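Local atomic coordinates of Rho guanyl nucleotide exchange factor (Rom2), putative (Aspergillus fumigatus Af293, PDB entry 5O51), a protein that probably acts as a guanine nucleotide exchange factor for Rho-type GTPases, this chain being its CNH domain, a seven-bladed beta propeller. Residues 24-29 with 67-72. Numbering follows the deposited sequence.
Sequences CLVPVD and QIDTLE
The carboxylates of D69 and E72 are the flat groups that reach across to 24-29. D69 OD1 accepts the backbone N-H of T70 on its anti side, 31° out of the carboxylate plane. V26 CG2 approaches OD1 from the other side of that plane, 3.9 Å away, and the T70 bond holds the group beside this methyl. Strands 24-28 and 67-71 are the innermost strands of two successive four-stranded blades of a beta propeller, running nearly parallel (18°), side by side along the wall of the central channel. Apolar packing, one bridging water and a weak hydrogen bond join the blades. V26 and I68 cross at about a right angle. In I68, chi1 -161° swings CG1 anti to the backbone N and puts CG2 between N and the carbonyl carbon, facing C24 to V26, where it meets C24 SG at 3.7 Å, the carbonyl carbon of L25 and V26 CG1. I68 also packs on V35, L77 and V79, in the second strands of both blades. Farther along, V28 CG1 touches T70 CG2 at 3.7 Å. E72, its chain bent at chi2, turns its carboxylate toward the backbone of D29, where OE2 takes the weak bond from D29 N. Between the two segments the backbones do not bond directly; C24 pairs with G37, and D69 with L78, within their own blades. A water bridges the blades, donating to L25 O at 2.7 Å and to I68 O at 3.0 Å.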
ATOM      1  N   CYS A  24      -9.641   2.854  -2.829  1.00 34.29           N
ATOM      2  CA  CYS A  24      -8.277   3.377  -2.563  1.00 31.59           C
ATOM      3  C   CYS A  24      -8.294   4.864  -2.347  1.00 32.18           C
ATOM      4  O   CYS A  24      -9.323   5.524  -2.576  1.00 31.01           O
ATOM      5  CB  CYS A  24      -7.330   3.025  -3.709  1.00 34.15           C
ATOM      6  SG  CYS A  24      -7.879   3.538  -5.348  1.00 36.30           S
ATOM      7  N   LEU A  25      -7.171   5.405  -1.867  1.00 32.87           N
ATOM      8  CA  LEU A  25      -7.108   6.814  -1.509  1.00 33.99           C
ATOM      9  C   LEU A  25      -5.637   7.231  -1.438  1.00 35.91           C
ATOM     10  O   LEU A  25      -4.785   6.421  -1.028  1.00 35.24           O
ATOM     11  CB  LEU A  25      -7.885   7.042  -0.183  1.00 35.30           C
ATOM     12  CG  LEU A  25      -7.842   8.387   0.573  1.00 42.34           C
ATOM     13  CD1 LEU A  25      -9.034   8.556   1.488  1.00 41.00           C
ATOM     14  CD2 LEU A  25      -6.609   8.530   1.450  1.00 47.20           C
ATOM     15  N   VAL A  26      -5.345   8.470  -1.820  1.00 29.19           N
ATOM     16  CA  VAL A  26      -4.047   9.076  -1.519  1.00 32.41           C
ATOM     17  C   VAL A  26      -4.243  10.548  -1.137  1.00 32.09           C
ATOM     18  O   VAL A  26      -5.075  11.243  -1.740  1.00 33.49           O
ATOM     19  CB  VAL A  26      -3.058   8.954  -2.693  1.00 33.70           C
ATOM     20  CG1 VAL A  26      -3.590   9.705  -3.931  1.00 36.32           C
ATOM     21  CG2 VAL A  26      -1.665   9.486  -2.328  1.00 36.28           C
ATOM     22  N   PRO A  27      -3.509  11.037  -0.100  1.00 35.26           N
ATOM     23  CA  PRO A  27      -3.551  12.452   0.268  1.00 33.55           C
ATOM     24  C   PRO A  27      -2.647  13.245  -0.668  1.00 38.19           C
ATOM     25  O   PRO A  27      -1.714  12.693  -1.159  1.00 37.23           O
ATOM     26  CB  PRO A  27      -3.032  12.471   1.732  1.00 39.82           C
ATOM     27  CG  PRO A  27      -2.257  11.216   1.887  1.00 42.58           C
ATOM     28  CD  PRO A  27      -2.999  10.210   1.013  1.00 37.30           C
ATOM     29  N   VAL A  28      -2.986  14.488  -0.981  1.00 34.95           N
ATOM     30  CA  VAL A  28      -2.112  15.345  -1.826  1.00 43.40           C
ATOM     31  C   VAL A  28      -2.069  16.717  -1.147  1.00 41.54           C
ATOM     32  O   VAL A  28      -2.779  16.938  -0.153  1.00 37.56           O
ATOM     33  CB  VAL A  28      -2.621  15.502  -3.301  1.00 42.80           C
ATOM     34  CG1 VAL A  28      -2.813  14.132  -3.925  1.00 47.66           C
ATOM     35  CG2 VAL A  28      -3.931  16.252  -3.353  1.00 40.86           C
ATOM     36  N   ASP A  29      -1.246  17.618  -1.690  1.00 54.21           N
ATOM     37  CA  ASP A  29      -1.221  19.019  -1.240  1.00 56.08           C
ATOM     38  C   ASP A  29      -0.866  19.072   0.229  1.00 48.21           C
ATOM     39  O   ASP A  29      -1.611  19.638   1.044  1.00 51.63           O
ATOM     40  CB  ASP A  29      -2.603  19.688  -1.479  1.00 66.08           C
ATOM     41  CG  ASP A  29      -2.582  20.731  -2.583  1.00 73.70           C
ATOM     42  OD1 ASP A  29      -2.182  21.895  -2.285  1.00 79.82           O
ATOM     43  OD2 ASP A  29      -3.010  20.395  -3.725  1.00 74.90           O
ATOM     44  N   GLN A  67      -6.042   1.154  -7.465  1.00 38.09           N
ATOM     45  CA  GLN A  67      -4.872   1.695  -6.762  1.00 36.76           C
ATOM     46  C   GLN A  67      -4.540   3.081  -7.307  1.00 36.39           C
ATOM     47  O   GLN A  67      -4.744   3.408  -8.493  1.00 37.29           O
ATOM     48  CB  GLN A  67      -3.726   0.650  -6.788  1.00 43.96           C
ATOM     49  CG  GLN A  67      -2.644   0.879  -5.764  1.00 45.24           C
ATOM     50  CD  GLN A  67      -1.330   0.160  -6.032  1.00 47.17           C
ATOM     51  OE1 GLN A  67      -1.269  -1.000  -6.531  1.00 37.31           O
ATOM     52  NE2 GLN A  67      -0.233   0.860  -5.680  1.00 40.94           N
ATOM     53  N   ILE A  68      -4.109   3.956  -6.410  1.00 35.04           N
ATOM     54  CA  ILE A  68      -3.842   5.345  -6.702  1.00 32.21           C
ATOM     55  C   ILE A  68      -2.685   5.873  -5.820  1.00 36.94           C
ATOM     56  O   ILE A  68      -2.562   5.503  -4.638  1.00 38.84           O
ATOM     57  CB  ILE A  68      -5.113   6.192  -6.539  1.00 38.75           C
ATOM     58  CG1 ILE A  68      -4.990   7.511  -7.272  1.00 40.62           C
ATOM     59  CG2 ILE A  68      -5.519   6.428  -5.074  1.00 37.88           C
ATOM     60  CD1 ILE A  68      -6.370   8.157  -7.488  1.00 50.47           C
ATOM     61  N   ASP A  69      -1.841   6.703  -6.397  1.00 35.03           N
ATOM     62  CA  ASP A  69      -0.689   7.320  -5.714  1.00 37.99           C
ATOM     63  C   ASP A  69      -0.262   8.585  -6.468  1.00 42.82           C
ATOM     64  O   ASP A  69      -0.933   8.993  -7.474  1.00 39.12           O
ATOM     65  CB  ASP A  69       0.468   6.336  -5.668  1.00 39.91           C
ATOM     66  CG  ASP A  69       1.376   6.509  -4.411  1.00 53.33           C
ATOM     67  OD1 ASP A  69       1.393   7.587  -3.741  1.00 42.10           O
ATOM     68  OD2 ASP A  69       2.081   5.535  -4.126  1.00 64.07           O
ATOM     69  N   THR A  70       0.792   9.236  -5.965  1.00 40.54           N
ATOM     70  CA  THR A  70       1.396  10.461  -6.570  1.00 45.60           C
ATOM     71  C   THR A  70       2.912  10.357  -6.673  1.00 48.52           C
ATOM     72  O   THR A  70       3.480   9.580  -5.951  1.00 47.46           O
ATOM     73  CB  THR A  70       1.195  11.732  -5.712  1.00 49.17           C
ATOM     74  OG1 THR A  70       1.561  11.452  -4.351  1.00 48.14           O
ATOM     75  CG2 THR A  70      -0.240  12.254  -5.791  1.00 48.81           C
ATOM     76  N   LEU A  71       3.529  11.144  -7.577  1.00 51.18           N
ATOM     77  CA  LEU A  71       4.962  11.580  -7.524  1.00 45.66           C
ATOM     78  C   LEU A  71       4.944  13.069  -7.383  1.00 47.02           C
ATOM     79  O   LEU A  71       4.828  13.776  -8.371  1.00 47.37           O
ATOM     80  CB  LEU A  71       5.690  11.292  -8.839  1.00 50.22           C
ATOM     81  CG  LEU A  71       6.372   9.952  -9.039  1.00 58.03           C
ATOM     82  CD1 LEU A  71       5.294   8.918  -9.046  1.00 62.57           C
ATOM     83  CD2 LEU A  71       7.177   9.901 -10.355  1.00 58.58           C
ATOM     84  N   GLU A  72       5.036  13.578  -6.173  1.00 46.73           N
ATOM     85  CA  GLU A  72       4.705  14.990  -5.930  1.00 57.59           C
ATOM     86  C   GLU A  72       5.776  15.917  -6.549  1.00 54.38           C
ATOM     87  O   GLU A  72       5.466  17.047  -6.978  1.00 50.79           O
ATOM     88  CB  GLU A  72       4.491  15.238  -4.408  1.00 66.97           C
ATOM     89  CG  GLU A  72       3.711  16.507  -4.038  1.00 75.88           C
ATOM     90  CD  GLU A  72       2.237  16.277  -3.625  1.00 77.34           C
ATOM     91  OE1 GLU A  72       1.473  15.727  -4.430  1.00 67.94           O
ATOM     92  OE2 GLU A  72       1.816  16.695  -2.512  1.00 78.68           O
TER
HETATM   93  O   HOH W   1      -2.339   5.581  -1.677  1.00 41.44           O